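Local atomic coordinates of protease LasA (Pseudomonas aeruginosa, PDB entry 3IT5), a protein that cleaves the pentaglycine cross-links of staphylococcal peptidoglycan as a secreted zinc metallopeptidase of the M23 family and also takes part in degrading host elastin. Residues P31-D36 with H122-Y127; S63-R68 with N78-D83. All coordinates share one frame; numbering follows the deposited sequence.

Contact 1 (P31-D36 with H122-Y127). With ZN (zinc ion), chain E.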
loop_
_atom_site.group_PDB
_atom_site.type_symbol
_atom_site.label_atom_id
_atom_site.label_comp_id
_atom_site.label_asym_id
_atom_site.label_seq_id
_atom_site.Cartn_x
_atom_site.Cartn_y
_atom_site.Cartn_z
ATOM N N PRO A 31 5.134 -14.673 3.553
ATOM C CA PRO A 31 5.763 -13.510 4.182
ATOM C C PRO A 31 4.847 -12.308 4.443
ATOM O O PRO A 31 3.707 -12.276 3.980
ATOM C CB PRO A 31 6.840 -13.126 3.163
ATOM C CG PRO A 31 6.275 -13.555 1.831
ATOM C CD PRO A 31 5.177 -14.565 2.080
ATOM N N TYR A 32 5.370 -11.322 5.174
ATOM C CA TYR A 32 4.624 -10.110 5.511
ATOM C C TYR A 32 4.750 -9.097 4.370
ATOM O O TYR A 32 5.528 -8.143 4.435
ATOM C CB TYR A 32 5.112 -9.525 6.845
ATOM C CG TYR A 32 4.901 -10.410 8.068
ATOM C CD1 TYR A 32 4.366 -11.697 7.960
ATOM C CD2 TYR A 32 5.273 -9.965 9.335
ATOM C CE1 TYR A 32 4.191 -12.500 9.080
ATOM C CE2 TYR A 32 5.104 -10.761 10.458
ATOM C CZ TYR A 32 4.565 -12.024 10.324
ATOM O OH TYR A 32 4.404 -12.809 11.439
ATOM N N SER A 33 3.957 -9.334 3.330
ATOM C CA SER A 33 4.030 -8.615 2.060
ATOM C C SER A 33 3.216 -7.332 2.008
ATOM O O SER A 33 3.409 -6.522 1.104
ATOM C CB SER A 33 3.525 -9.522 0.939
ATOM O OG SER A 33 2.138 -9.756 1.097
ATOM N N SER A 34 2.297 -7.162 2.956
ATOM C CA SER A 34 1.278 -6.117 2.850
ATOM C C SER A 34 1.177 -5.229 4.086
ATOM O O SER A 34 1.516 -5.643 5.198
ATOM C CB SER A 34 -0.097 -6.746 2.575
ATOM O OG SER A 34 -0.040 -7.740 1.559
ATOM N N PHE A 35 0.711 -4.004 3.875
ATOM C CA PHE A 35 0.235 -3.161 4.963
ATOM C C PHE A 35 -0.985 -2.369 4.513
ATOM O O PHE A 35 -1.141 -2.066 3.325
ATOM C CB PHE A 35 1.343 -2.262 5.542
ATOM C CG PHE A 35 1.735 -1.100 4.666
ATOM C CD1 PHE A 35 1.074 0.125 4.770
ATOM C CD2 PHE A 35 2.795 -1.214 3.773
ATOM C CE1 PHE A 35 1.447 1.211 3.975
ATOM C CE2 PHE A 35 3.183 -0.136 2.981
ATOM C CZ PHE A 35 2.509 1.080 3.078
ATOM N N ASP A 36 -1.860 -2.067 5.463
ATOM C CA ASP A 36 -3.062 -1.306 5.169
ATOM C C ASP A 36 -2.839 0.156 5.508
ATOM O O ASP A 36 -1.964 0.485 6.307
ATOM C CB ASP A 36 -4.263 -1.857 5.941
ATOM C CG ASP A 36 -4.486 -3.337 5.700
ATOM O OD1 ASP A 36 -4.278 -3.805 4.559
ATOM O OD2 ASP A 36 -4.878 -4.038 6.654
ATOM N N HIS A 122 -5.571 -2.219 1.193
ATOM C CA HIS A 122 -4.645 -3.331 1.400
ATOM C C HIS A 122 -3.627 -3.299 0.253
ATOM O O HIS A 122 -3.992 -3.416 -0.915
ATOM C CB HIS A 122 -5.428 -4.654 1.460
ATOM C CG HIS A 122 -4.582 -5.888 1.377
ATOM N ND1 HIS A 122 -4.049 -6.504 2.488
ATOM C CD2 HIS A 122 -4.215 -6.645 0.316
ATOM C CE1 HIS A 122 -3.377 -7.578 2.115
ATOM N NE2 HIS A 122 -3.452 -7.681 0.799
ATOM N N PHE A 123 -2.353 -3.133 0.605
ATOM C CA PHE A 123 -1.298 -2.801 -0.360
ATOM C C PHE A 123 -0.116 -3.767 -0.238
ATOM O O PHE A 123 0.508 -3.854 0.816
ATOM C CB PHE A 123 -0.880 -1.338 -0.134
ATOM C CG PHE A 123 0.414 -0.943 -0.786
ATOM C CD1 PHE A 123 0.477 -0.696 -2.153
ATOM C CD2 PHE A 123 1.564 -0.764 -0.020
ATOM C CE1 PHE A 123 1.670 -0.304 -2.754
ATOM C CE2 PHE A 123 2.768 -0.373 -0.613
ATOM C CZ PHE A 123 2.820 -0.145 -1.981
ATOM N N SER A 124 0.188 -4.483 -1.322
ATOM C CA SER A 124 1.159 -5.592 -1.285
ATOM C C SER A 124 2.360 -5.436 -2.219
ATOM O O SER A 124 2.236 -4.917 -3.326
ATOM C CB SER A 124 0.463 -6.912 -1.611
ATOM O OG SER A 124 -0.716 -7.077 -0.844
ATOM N N LEU A 125 3.508 -5.935 -1.768
ATOM C CA LEU A 125 4.744 -5.918 -2.544
ATOM C C LEU A 125 4.990 -7.259 -3.233
ATOM O O LEU A 125 4.989 -8.313 -2.590
ATOM C CB LEU A 125 5.936 -5.551 -1.648
ATOM C CG LEU A 125 7.332 -5.349 -2.258
ATOM C CD1 LEU A 125 7.378 -4.167 -3.222
ATOM C CD2 LEU A 125 8.353 -5.161 -1.139
ATOM N N LEU A 126 5.210 -7.201 -4.544
ATOM C CA LEU A 126 5.467 -8.390 -5.350
ATOM C C LEU A 126 6.773 -8.306 -6.131
ATOM O O LEU A 126 7.390 -7.243 -6.228
ATOM C CB LEU A 126 4.306 -8.656 -6.318
ATOM C CG LEU A 126 2.963 -9.056 -5.703
ATOM C CD1 LEU A 126 2.163 -7.827 -5.280
ATOM C CD2 LEU A 126 2.173 -9.890 -6.695
ATOM N N TYR A 127 7.187 -9.450 -6.671
ATOM C CA TYR A 127 8.355 -9.538 -7.537
ATOM C C TYR A 127 8.182 -10.752 -8.428
ATOM O O TYR A 127 8.009 -11.867 -7.933
ATOM C CB TYR A 127 9.643 -9.644 -6.713
ATOM C CG TYR A 127 10.911 -9.556 -7.531
ATOM C CD1 TYR A 127 11.298 -8.356 -8.128
ATOM C CD2 TYR A 127 11.724 -10.676 -7.710
ATOM C CE1 TYR A 127 12.468 -8.271 -8.882
ATOM C CE2 TYR A 127 12.892 -10.604 -8.465
ATOM C CZ TYR A 127 13.258 -9.397 -9.047
ATOM O OH TYR A 127 14.410 -9.317 -9.793
HETATM ZN ZN ZN E . -4.555 -5.840 4.541
HETATM O O HOH W 1 -6.653 -5.830 4.534
#
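Asp-36 and His-122 face each other on neighbouring antiparallel strands of the M23 peptidase sheet and bind one zinc ion. Asp-36 OD1 lies 2.0 Å from the zinc and His-122 ND1 2.2 Å; a water and His-23 complete the site. The two meet as a non-hydrogen-bonded pair, which puts both side chains on one face. His-122 CG stands anti to its backbone N (chi1 168°), bringing ND1 to the metal, while NE2 donates to Asn-25 and so fixes the ring's rotation.

The backbone ladder is built around the hydrogen-bonded pair Phe-35 and Phe-123: Phe-35 N donates to Phe-123 O, and Phe-123 N returns a more bent bond to Phe-35 O. Beyond this pair, Leu-125 N reaches Ser-33 O at 2.9 Å. Ser-33 and Ser-34 form a classic beta bulge opposite His-23.

On the face away from the zinc, the rings of Phe-35 and Phe-123 make an offset edge-to-face pair, with centroids 5.3 Å apart and planes at 76°. The edge of Phe-123 is turned to the face of Phe-35, and its CD2 comes within 3.5 Å of Phe-35 CE2.

The metal face continues with the hydroxyls of Ser-34 and Ser-124, and Ser-33 joins them from the loop before the strand: Ser-34 OG is hydrogen-bonded to Ser-33 OG at 3.0 Å and, across the strands, to Ser-124 OG at 2.6 Å.

Contact 2 (S63-R68 with N78-D83)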
loop_
_atom_site.group_PDB
_atom_site.type_symbol
_atom_site.label_atom_id
_atom_site.label_comp_id
_atom_site.label_asym_id
_atom_site.label_seq_id
_atom_site.Cartn_x
_atom_site.Cartn_y
_atom_site.Cartn_z
ATOM N N SER A 63 -10.133 -6.569 -11.400
ATOM C CA SER A 63 -11.557 -6.490 -11.095
ATOM C C SER A 63 -11.899 -5.059 -10.684
ATOM O O SER A 63 -11.003 -4.221 -10.554
ATOM C CB SER A 63 -11.919 -7.457 -9.963
ATOM O OG SER A 63 -11.415 -6.996 -8.721
ATOM N N ARG A 64 -13.184 -4.790 -10.460
ATOM C CA ARG A 64 -13.652 -3.467 -10.004
ATOM C C ARG A 64 -13.011 -3.006 -8.686
ATOM O O ARG A 64 -13.063 -1.821 -8.341
ATOM C CB ARG A 64 -15.188 -3.448 -9.885
ATOM C CG ARG A 64 -15.782 -4.334 -8.783
ATOM C CD ARG A 64 -17.302 -4.474 -8.916
ATOM N NE ARG A 64 -18.008 -3.271 -8.473
ATOM C CZ ARG A 64 -18.666 -3.154 -7.324
ATOM N NH1 ARG A 64 -18.747 -4.174 -6.480
ATOM N NH2 ARG A 64 -19.261 -2.008 -7.020
ATOM N N CYS A 65 -12.406 -3.946 -7.960
ATOM C CA CYS A 65 -11.857 -3.662 -6.639
ATOM C C CYS A 65 -10.383 -4.055 -6.449
ATOM O O CYS A 65 -9.877 -4.053 -5.321
ATOM C CB CYS A 65 -12.736 -4.315 -5.567
ATOM S SG CYS A 65 -12.442 -6.062 -5.253
ATOM N N GLN A 66 -9.694 -4.376 -7.545
ATOM C CA GLN A 66 -8.280 -4.768 -7.461
ATOM C C GLN A 66 -7.456 -4.352 -8.675
ATOM O O GLN A 66 -7.898 -4.502 -9.820
ATOM C CB GLN A 66 -8.129 -6.274 -7.216
ATOM C CG GLN A 66 -6.773 -6.655 -6.619
ATOM C CD GLN A 66 -6.629 -8.132 -6.292
ATOM O OE1 GLN A 66 -6.004 -8.490 -5.290
ATOM N NE2 GLN A 66 -7.183 -8.995 -7.140
ATOM N N VAL A 67 -6.250 -3.851 -8.392
ATOM C CA VAL A 67 -5.317 -3.314 -9.388
ATOM C C VAL A 67 -3.894 -3.744 -9.030
ATOM O O VAL A 67 -3.541 -3.816 -7.847
ATOM C CB VAL A 67 -5.372 -1.755 -9.434
ATOM C CG1 VAL A 67 -4.195 -1.166 -10.222
ATOM C CG2 VAL A 67 -6.688 -1.272 -10.030
ATOM N N ARG A 68 -3.090 -4.029 -10.053
ATOM C CA ARG A 68 -1.664 -4.308 -9.891
ATOM C C ARG A 68 -0.859 -3.371 -10.800
ATOM O O ARG A 68 -1.244 -3.125 -11.948
ATOM C CB ARG A 68 -1.376 -5.788 -10.209
ATOM C CG ARG A 68 0.103 -6.221 -10.244
ATOM C CD ARG A 68 0.579 -6.933 -8.960
ATOM N NE ARG A 68 -0.411 -7.853 -8.393
ATOM C CZ ARG A 68 -0.495 -9.158 -8.645
ATOM N NH1 ARG A 68 0.362 -9.756 -9.470
ATOM N NH2 ARG A 68 -1.443 -9.875 -8.057
ATOM N N ASN A 78 0.506 -4.518 -5.405
ATOM C CA ASN A 78 -0.901 -4.875 -5.479
ATOM C C ASN A 78 -1.762 -3.942 -4.636
ATOM O O ASN A 78 -1.329 -3.463 -3.588
ATOM C CB ASN A 78 -1.106 -6.327 -5.052
ATOM C CG ASN A 78 -2.342 -6.942 -5.669
ATOM O OD1 ASN A 78 -2.353 -7.284 -6.853
ATOM N ND2 ASN A 78 -3.395 -7.084 -4.870
ATOM N N TYR A 79 -2.982 -3.696 -5.105
ATOM C CA TYR A 79 -3.900 -2.754 -4.481
ATOM C C TYR A 79 -5.276 -3.408 -4.407
ATOM O O TYR A 79 -5.921 -3.629 -5.433
ATOM C CB TYR A 79 -3.971 -1.451 -5.289
ATOM C CG TYR A 79 -2.619 -0.827 -5.560
ATOM C CD1 TYR A 79 -1.794 -1.312 -6.586
ATOM C CD2 TYR A 79 -2.159 0.236 -4.794
ATOM C CE1 TYR A 79 -0.553 -0.759 -6.825
ATOM C CE2 TYR A 79 -0.919 0.805 -5.036
ATOM C CZ TYR A 79 -0.120 0.303 -6.046
ATOM O OH TYR A 79 1.110 0.871 -6.286
ATOM N N TYR A 80 -5.710 -3.734 -3.192
ATOM C CA TYR A 80 -7.000 -4.384 -2.997
ATOM C C TYR A 80 -7.895 -3.498 -2.140
ATOM O O TYR A 80 -7.425 -2.531 -1.529
ATOM C CB TYR A 80 -6.820 -5.791 -2.394
ATOM C CG TYR A 80 -8.079 -6.644 -2.390
ATOM C CD1 TYR A 80 -8.809 -6.859 -3.562
ATOM C CD2 TYR A 80 -8.531 -7.246 -1.217
ATOM C CE1 TYR A 80 -9.963 -7.645 -3.558
ATOM C CE2 TYR A 80 -9.688 -8.036 -1.205
ATOM C CZ TYR A 80 -10.394 -8.225 -2.371
ATOM O OH TYR A 80 -11.528 -8.998 -2.355
ATOM N N HIS A 81 -9.184 -3.832 -2.105
ATOM C CA HIS A 81 -10.219 -2.977 -1.515
ATOM C C HIS A 81 -10.308 -1.643 -2.268
ATOM O O HIS A 81 -10.437 -0.584 -1.662
ATOM C CB HIS A 81 -9.988 -2.734 -0.020
ATOM C CG HIS A 81 -9.797 -3.981 0.787
ATOM N ND1 HIS A 81 -10.669 -5.049 0.736
ATOM C CD2 HIS A 81 -8.855 -4.306 1.704
ATOM C CE1 HIS A 81 -10.257 -5.989 1.570
ATOM N NE2 HIS A 81 -9.160 -5.562 2.171
ATOM N N MET A 82 -10.234 -1.719 -3.595
ATOM C CA MET A 82 -10.306 -0.542 -4.459
ATOM C C MET A 82 -11.733 -0.282 -4.924
ATOM O O MET A 82 -12.601 -1.151 -4.824
ATOM C CB MET A 82 -9.398 -0.715 -5.680
ATOM C CG MET A 82 -7.907 -0.755 -5.377
ATOM S SD MET A 82 -7.262 0.819 -4.787
ATOM C CE MET A 82 -7.523 1.881 -6.215
ATOM N N ASP A 83 -11.966 0.927 -5.423
ATOM C CA ASP A 83 -13.250 1.310 -5.994
ATOM C C ASP A 83 -12.999 2.413 -7.014
ATOM O O ASP A 83 -11.940 3.045 -6.995
ATOM C CB ASP A 83 -14.204 1.792 -4.888
ATOM C CG ASP A 83 -15.644 1.967 -5.370
ATOM O OD1 ASP A 83 -16.035 1.370 -6.398
ATOM O OD2 ASP A 83 -16.395 2.710 -4.705
#
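Strands 66-68 and 78-80 run antiparallel, their axes 4.8 Å apart at closest approach and their directions 172° apart, as the two arms of a beta hairpin. Val-67 and Tyr-79 are the hydrogen-bonded pair: Val-67 N donates to Tyr-79 O at 3.0 Å, and Tyr-79 N to Val-67 O. Past His-81, whose backbone is left-handed (phi 62°), the pairing resumes with Met-82 N on Cys-65 O at 2.9 Å. Cys-65 belongs to a type I turn from Ser-63 to Gln-66, and its N donates to Ser-63 OG in an ST turn.

Asn-78 links two side chains of the opposite strand. Its OD1 accepts from Arg-68 NE, modelled at 2.5 Å, too short to take literally, and from Arg-68 NH2 at 3.0 Å; both nitrogens grip the one oxygen side-on, and it lies in the guanidinium plane. The arginine chain curls at chi2 and chi3 to turn this edge to the amide. At the other end of the amide, Asn-78 ND2 donates to Gln-66 OE1 at 3.0 Å, approaching from above the plane of the glutamine amide, which is turned 81° from its own.

Cys-65 SG, disulfide-bonded to Cys-111, lies obliquely beside the Tyr-80 ring, 3.4 Å from its CE1, while Tyr-80 OH bonds to Gly-113 O. On the opposite face, Val-67, Tyr-79 and Met-82 pack on Leu-99 of strand 98-102, and strand 121-127 flanks strand 75-83 through backbone bonds of Asn-78 and Tyr-80.

How the contacts relate
Contacts 1 and 2, with centres 13 Å apart, belong to one antiparallel sheet in which strand 121-127 borders strand 75-83. Two probable backbone hydrogen bonds join them: Asn-78 N to Ser-124 O at 2.7 Å and Tyr-80 N to His-122 O at 2.9 Å. The seam leads into the active site. His-81 of contact 2, inferred to be a proton donor or acceptor together with His-120, has CD2 3.5 Å from CB of the zinc ligand His-122, and its side chain lies about 5 Å from the zinc at its nearest atoms. Farther along, Leu-126 CD2 packs 3.3 Å from Arg-68 NH1.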